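Local coordinates for DinB-like domain-containing protein (Thermus thermophilus, PDB 2YQY) that is of unknown function but folds as a four-helix bundle of the DinB superfamily with an exposed histidine triad that may bind a metal ion, at residues 158-161 and 162-166; 23-26 and 27-31. All coordinates share one frame; numbering follows the deposited sequence.

Contact 1: residues 158-161 and 162-166; sequences HHLK and ALQAS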
loop_
_atom_site.group_PDB
_atom_site.type_symbol
_atom_site.label_atom_id
_atom_site.label_comp_id
_atom_site.label_asym_id
_atom_site.label_seq_id
_atom_site.Cartn_x
_atom_site.Cartn_y
_atom_site.Cartn_z
ATOM N N HIS A 158 7.790 -1.066 -4.266
ATOM C CA HIS A 158 8.083 -2.278 -5.004
ATOM C C HIS A 158 7.084 -2.496 -6.180
ATOM O O HIS A 158 7.491 -2.779 -7.337
ATOM C CB HIS A 158 8.044 -3.480 -4.064
ATOM C CG HIS A 158 8.099 -4.780 -4.796
ATOM N ND1 HIS A 158 9.285 -5.423 -5.080
ATOM C CD2 HIS A 158 7.116 -5.523 -5.359
ATOM C CE1 HIS A 158 9.032 -6.516 -5.780
ATOM N NE2 HIS A 158 7.726 -6.595 -5.975
ATOM N N HIS A 159 5.786 -2.343 -5.897
ATOM C CA HIS A 159 4.767 -2.629 -6.944
ATOM C C HIS A 159 4.714 -1.535 -7.996
ATOM O O HIS A 159 4.556 -1.812 -9.169
ATOM C CB HIS A 159 3.407 -2.945 -6.318
ATOM C CG HIS A 159 3.397 -4.294 -5.649
ATOM N ND1 HIS A 159 3.465 -5.468 -6.363
ATOM C CD2 HIS A 159 3.482 -4.648 -4.345
ATOM C CE1 HIS A 159 3.543 -6.492 -5.530
ATOM N NE2 HIS A 159 3.536 -6.016 -4.294
ATOM N N LEU A 160 4.888 -0.293 -7.571
ATOM C CA LEU A 160 5.059 0.809 -8.521
ATOM C C LEU A 160 6.240 0.567 -9.486
ATOM O O LEU A 160 6.105 0.696 -10.691
ATOM C CB LEU A 160 5.254 2.124 -7.747
ATOM C CG LEU A 160 5.575 3.391 -8.554
ATOM C CD1 LEU A 160 4.401 3.722 -9.518
ATOM C CD2 LEU A 160 5.917 4.538 -7.587
ATOM N N LYS A 161 7.400 0.223 -8.938
ATOM C CA LYS A 161 8.568 -0.129 -9.746
ATOM C C LYS A 161 8.305 -1.255 -10.769
ATOM O O LYS A 161 8.774 -1.183 -11.930
ATOM C CB LYS A 161 9.715 -0.512 -8.822
ATOM C CG LYS A 161 11.063 -0.206 -9.336
ATOM C CD LYS A 161 12.074 -0.474 -8.239
ATOM C CE LYS A 161 12.011 0.570 -7.132
ATOM N NZ LYS A 161 13.266 1.382 -7.114
ATOM N N ALA A 162 7.590 -2.295 -10.341
ATOM C CA ALA A 162 7.225 -3.413 -11.224
ATOM C C ALA A 162 6.315 -2.963 -12.385
ATOM O O ALA A 162 6.532 -3.334 -13.534
ATOM C CB ALA A 162 6.569 -4.524 -10.426
ATOM N N LEU A 163 5.313 -2.149 -12.068
ATOM C CA LEU A 163 4.456 -1.524 -13.076
ATOM C C LEU A 163 5.241 -0.618 -14.031
ATOM O O LEU A 163 5.119 -0.775 -15.234
ATOM C CB LEU A 163 3.321 -0.757 -12.411
ATOM C CG LEU A 163 2.265 -1.572 -11.659
ATOM C CD1 LEU A 163 1.214 -0.621 -11.199
ATOM C CD2 LEU A 163 1.673 -2.630 -12.576
ATOM N N GLN A 164 6.065 0.307 -13.516
ATOM C CA GLN A 164 6.912 1.123 -14.410
ATOM C C GLN A 164 7.793 0.255 -15.322
ATOM O O GLN A 164 7.970 0.568 -16.516
ATOM C CB GLN A 164 7.786 2.068 -13.614
ATOM C CG GLN A 164 6.997 3.113 -12.853
ATOM C CD GLN A 164 7.810 3.772 -11.764
ATOM O OE1 GLN A 164 8.700 3.164 -11.156
ATOM N NE2 GLN A 164 7.483 5.033 -11.494
ATOM N N ALA A 165 8.319 -0.851 -14.792
ATOM C CA ALA A 165 9.174 -1.733 -15.595
ATOM C C ALA A 165 8.396 -2.397 -16.750
ATOM O O ALA A 165 8.985 -2.848 -17.721
ATOM C CB ALA A 165 9.819 -2.781 -14.719
ATOM N N SER A 166 7.072 -2.449 -16.616
ATOM C CA SER A 166 6.177 -3.017 -17.618
ATOM C C SER A 166 5.689 -2.003 -18.635
ATOM O O SER A 166 4.839 -2.356 -19.455
ATOM C CB SER A 166 4.957 -3.619 -16.930
ATOM O OG SER A 166 5.302 -4.839 -16.310
#

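Contact 2: residues 23-26 and 27-31; sequences ALLA and LLREA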
loop_
_atom_site.group_PDB
_atom_site.type_symbol
_atom_site.label_atom_id
_atom_site.label_comp_id
_atom_site.label_asym_id
_atom_site.label_seq_id
_atom_site.Cartn_x
_atom_site.Cartn_y
_atom_site.Cartn_z
ATOM N N ALA A 23 2.635 8.931 -7.697
ATOM C CA ALA A 23 3.262 8.281 -8.848
ATOM C C ALA A 23 2.355 7.147 -9.372
ATOM O O ALA A 23 2.102 7.038 -10.568
ATOM C CB ALA A 23 4.661 7.771 -8.469
ATOM N N LEU A 24 1.851 6.315 -8.463
ATOM C CA LEU A 24 0.960 5.220 -8.838
ATOM C C LEU A 24 -0.333 5.718 -9.480
ATOM O O LEU A 24 -0.757 5.193 -10.508
ATOM C CB LEU A 24 0.621 4.328 -7.606
ATOM C CG LEU A 24 -0.407 3.212 -7.900
ATOM C CD1 LEU A 24 0.129 2.255 -8.961
ATOM C CD2 LEU A 24 -0.752 2.415 -6.629
ATOM N N LEU A 25 -0.999 6.678 -8.838
ATOM C CA LEU A 25 -2.285 7.151 -9.360
ATOM C C LEU A 25 -2.131 7.745 -10.754
ATOM O O LEU A 25 -2.993 7.512 -11.613
ATOM C CB LEU A 25 -2.946 8.159 -8.428
ATOM C CG LEU A 25 -3.387 7.646 -7.067
ATOM C CD1 LEU A 25 -4.030 8.798 -6.305
ATOM C CD2 LEU A 25 -4.349 6.472 -7.199
ATOM N N ALA A 26 -1.029 8.479 -10.979
ATOM C CA ALA A 26 -0.763 9.126 -12.288
ATOM C C ALA A 26 -0.481 8.079 -13.394
ATOM O O ALA A 26 -1.007 8.170 -14.511
ATOM C CB ALA A 26 0.401 10.126 -12.163
ATOM N N LEU A 27 0.350 7.095 -13.064
ATOM C CA LEU A 27 0.596 5.945 -13.928
ATOM C C LEU A 27 -0.708 5.260 -14.348
ATOM O O LEU A 27 -0.931 5.020 -15.558
ATOM C CB LEU A 27 1.549 4.951 -13.243
ATOM C CG LEU A 27 1.866 3.676 -14.016
ATOM C CD1 LEU A 27 3.223 3.038 -13.591
ATOM C CD2 LEU A 27 0.716 2.656 -13.891
ATOM N N LEU A 28 -1.581 4.955 -13.373
ATOM C CA LEU A 28 -2.863 4.290 -13.712
ATOM C C LEU A 28 -3.764 5.154 -14.611
ATOM O O LEU A 28 -4.345 4.642 -15.577
ATOM C CB LEU A 28 -3.628 3.873 -12.465
ATOM C CG LEU A 28 -2.975 2.812 -11.561
ATOM C CD1 LEU A 28 -3.699 2.771 -10.207
ATOM C CD2 LEU A 28 -2.937 1.421 -12.239
ATOM N N ARG A 29 -3.893 6.442 -14.273
ATOM C CA ARG A 29 -4.755 7.378 -15.002
ATOM C C ARG A 29 -4.244 7.711 -16.409
ATOM O O ARG A 29 -5.021 8.086 -17.274
ATOM C CB ARG A 29 -4.944 8.672 -14.212
ATOM C CG ARG A 29 -5.921 8.566 -13.069
ATOM C CD ARG A 29 -5.802 9.781 -12.156
ATOM N NE ARG A 29 -6.671 9.683 -10.981
ATOM C CZ ARG A 29 -6.400 10.206 -9.784
ATOM N NH1 ARG A 29 -5.266 10.874 -9.569
ATOM N NH2 ARG A 29 -7.261 10.046 -8.790
ATOM N N GLU A 30 -2.940 7.592 -16.629
ATOM C CA GLU A 30 -2.352 7.932 -17.922
ATOM C C GLU A 30 -2.130 6.709 -18.810
ATOM O O GLU A 30 -1.880 6.848 -19.996
ATOM C CB GLU A 30 -1.059 8.732 -17.730
ATOM C CG GLU A 30 -1.287 10.058 -17.009
ATOM C CD GLU A 30 -0.001 10.726 -16.525
ATOM O OE1 GLU A 30 1.098 10.276 -16.897
ATOM O OE2 GLU A 30 -0.089 11.711 -15.769
ATOM N N ALA A 31 -2.242 5.514 -18.231
ATOM C CA ALA A 31 -2.031 4.265 -18.966
ATOM C C ALA A 31 -3.091 4.022 -20.032
ATOM O O ALA A 31 -4.264 4.349 -19.854
ATOM C CB ALA A 31 -2.003 3.071 -18.009
#

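Contact 1: residues 158-161 and 162-166
Leu-160 and Gln-164, one helical turn apart, make the side-chain contact here: CG and CD1 of Leu-160 meet the amide of Gln-164 at an oblique angle, with CG of Leu-160 3.9 Å from Gln-164 NE2. CG of Leu-160 stands anti to its own N (chi1 175°), which swings the branch toward the C-terminal end of the helix and onto the amide. CG of Gln-164 rests against the carbonyl oxygen of Leu-160 at 3.4 Å, and beneath it the bond from Gln-164 N to Leu-160 O is nearly straight, 2.9 Å long with an angle of 178° at the hydrogen. Leu-163 belongs to the close-packed side too: its CG lies 3.4 Å from His-159 O, and its methyls are buried between helices 10-30 and 47-71 of the four-helix bundle. His-159 is the last histidine of an HExxH sequence, a possible metal site that holds no metal here; its ring meets those of His-155 and His-53. The edge of the His-158 ring stands over the His-159 face, CD2 3.6 Å above the plane. The solvent side is looser: Lys-161, bent at its last two torsions, and Ala-165 add little beyond their backbone bond. Near the C-terminal end of the helix, Ser-166 OG makes a weak bond of 3.4 Å to Ala-162 O, and Ser-166 O accepts a hydrogen bond from Trp-35 NE1.

Contact 2: residues 23-26 and 27-31
Leu-24 and Leu-28 form the apolar part of this helical turn, their branches crossing at a slant with CG of Leu-24 4.0 Å from CD1 of Leu-28. The two leucines reach each other through different first torsions. A chi1 of 175° turns the Leu-24 branch onward along the helix, whereas Leu-28 has CG anti to its carbonyl carbon (chi1 -64°) and folds back over the preceding turn, its CG 3.4 Å from Leu-24 O. Both are buried in the four-helix bundle: Leu-24 faces Glu-156 and Leu-163 on helix 153-165, while Leu-28 packs on Leu-106 and Leu-113 of helix 106-126 and on Leu-36. Replacing Leu-28 with an alanine would probably open a gap between these helices and leave CG and CD1 of Leu-24 without the leucine one turn on.

On the more exposed side of the helix, charged side chains lie along its own surface. Arg-29 runs extended alongside Leu-25 in the same direction, and its guanidinium has Leu-25 CB over one face, with NH1 of Arg-29 3.7 Å from that carbon; the contact is van der Waals packing of the flat cation on aliphatic carbon. Glu-30, extended beyond CG, leans back over the preceding turn, its CG 3.1 Å from Ala-26 O and its OE2 near Ala-26 CB.

Backbone bonds run from each N to the carbonyl four residues earlier. The bond from Leu-27 N to Ala-23 O is 3.1 Å long and close to straight. That from Glu-30 N to Ala-26 O bends to 135°. Ala-31, the first residue to leave helical torsions, follows with a weak bond of 3.0 Å from its N to Leu-27 O.

Contacts 1 and 2 are the C-terminal turns of two packed helices, 153-165 and 10-30, with centres about 11 Å apart. Leucines and alanine join them: Leu-160 CD2 lies 3.6 Å from Ala-23 CB, and Leu-163 CD1 is 3.8 Å from Leu-24 CD1. Farther toward the helix ends, CG of Gln-164 meets Leu-27 CD1 at 3.8 Å, so a residue that packs on Leu-160 within contact 1 also touches contact 2. His-53, His-155 and His-159 probably form the exposed histidine triad; contact 1 supplies the last of them, while contact 2 borders the HExxH sequence through Leu-24. Trp-35 also spans the pair, reaching Ser-166 and Leu-27.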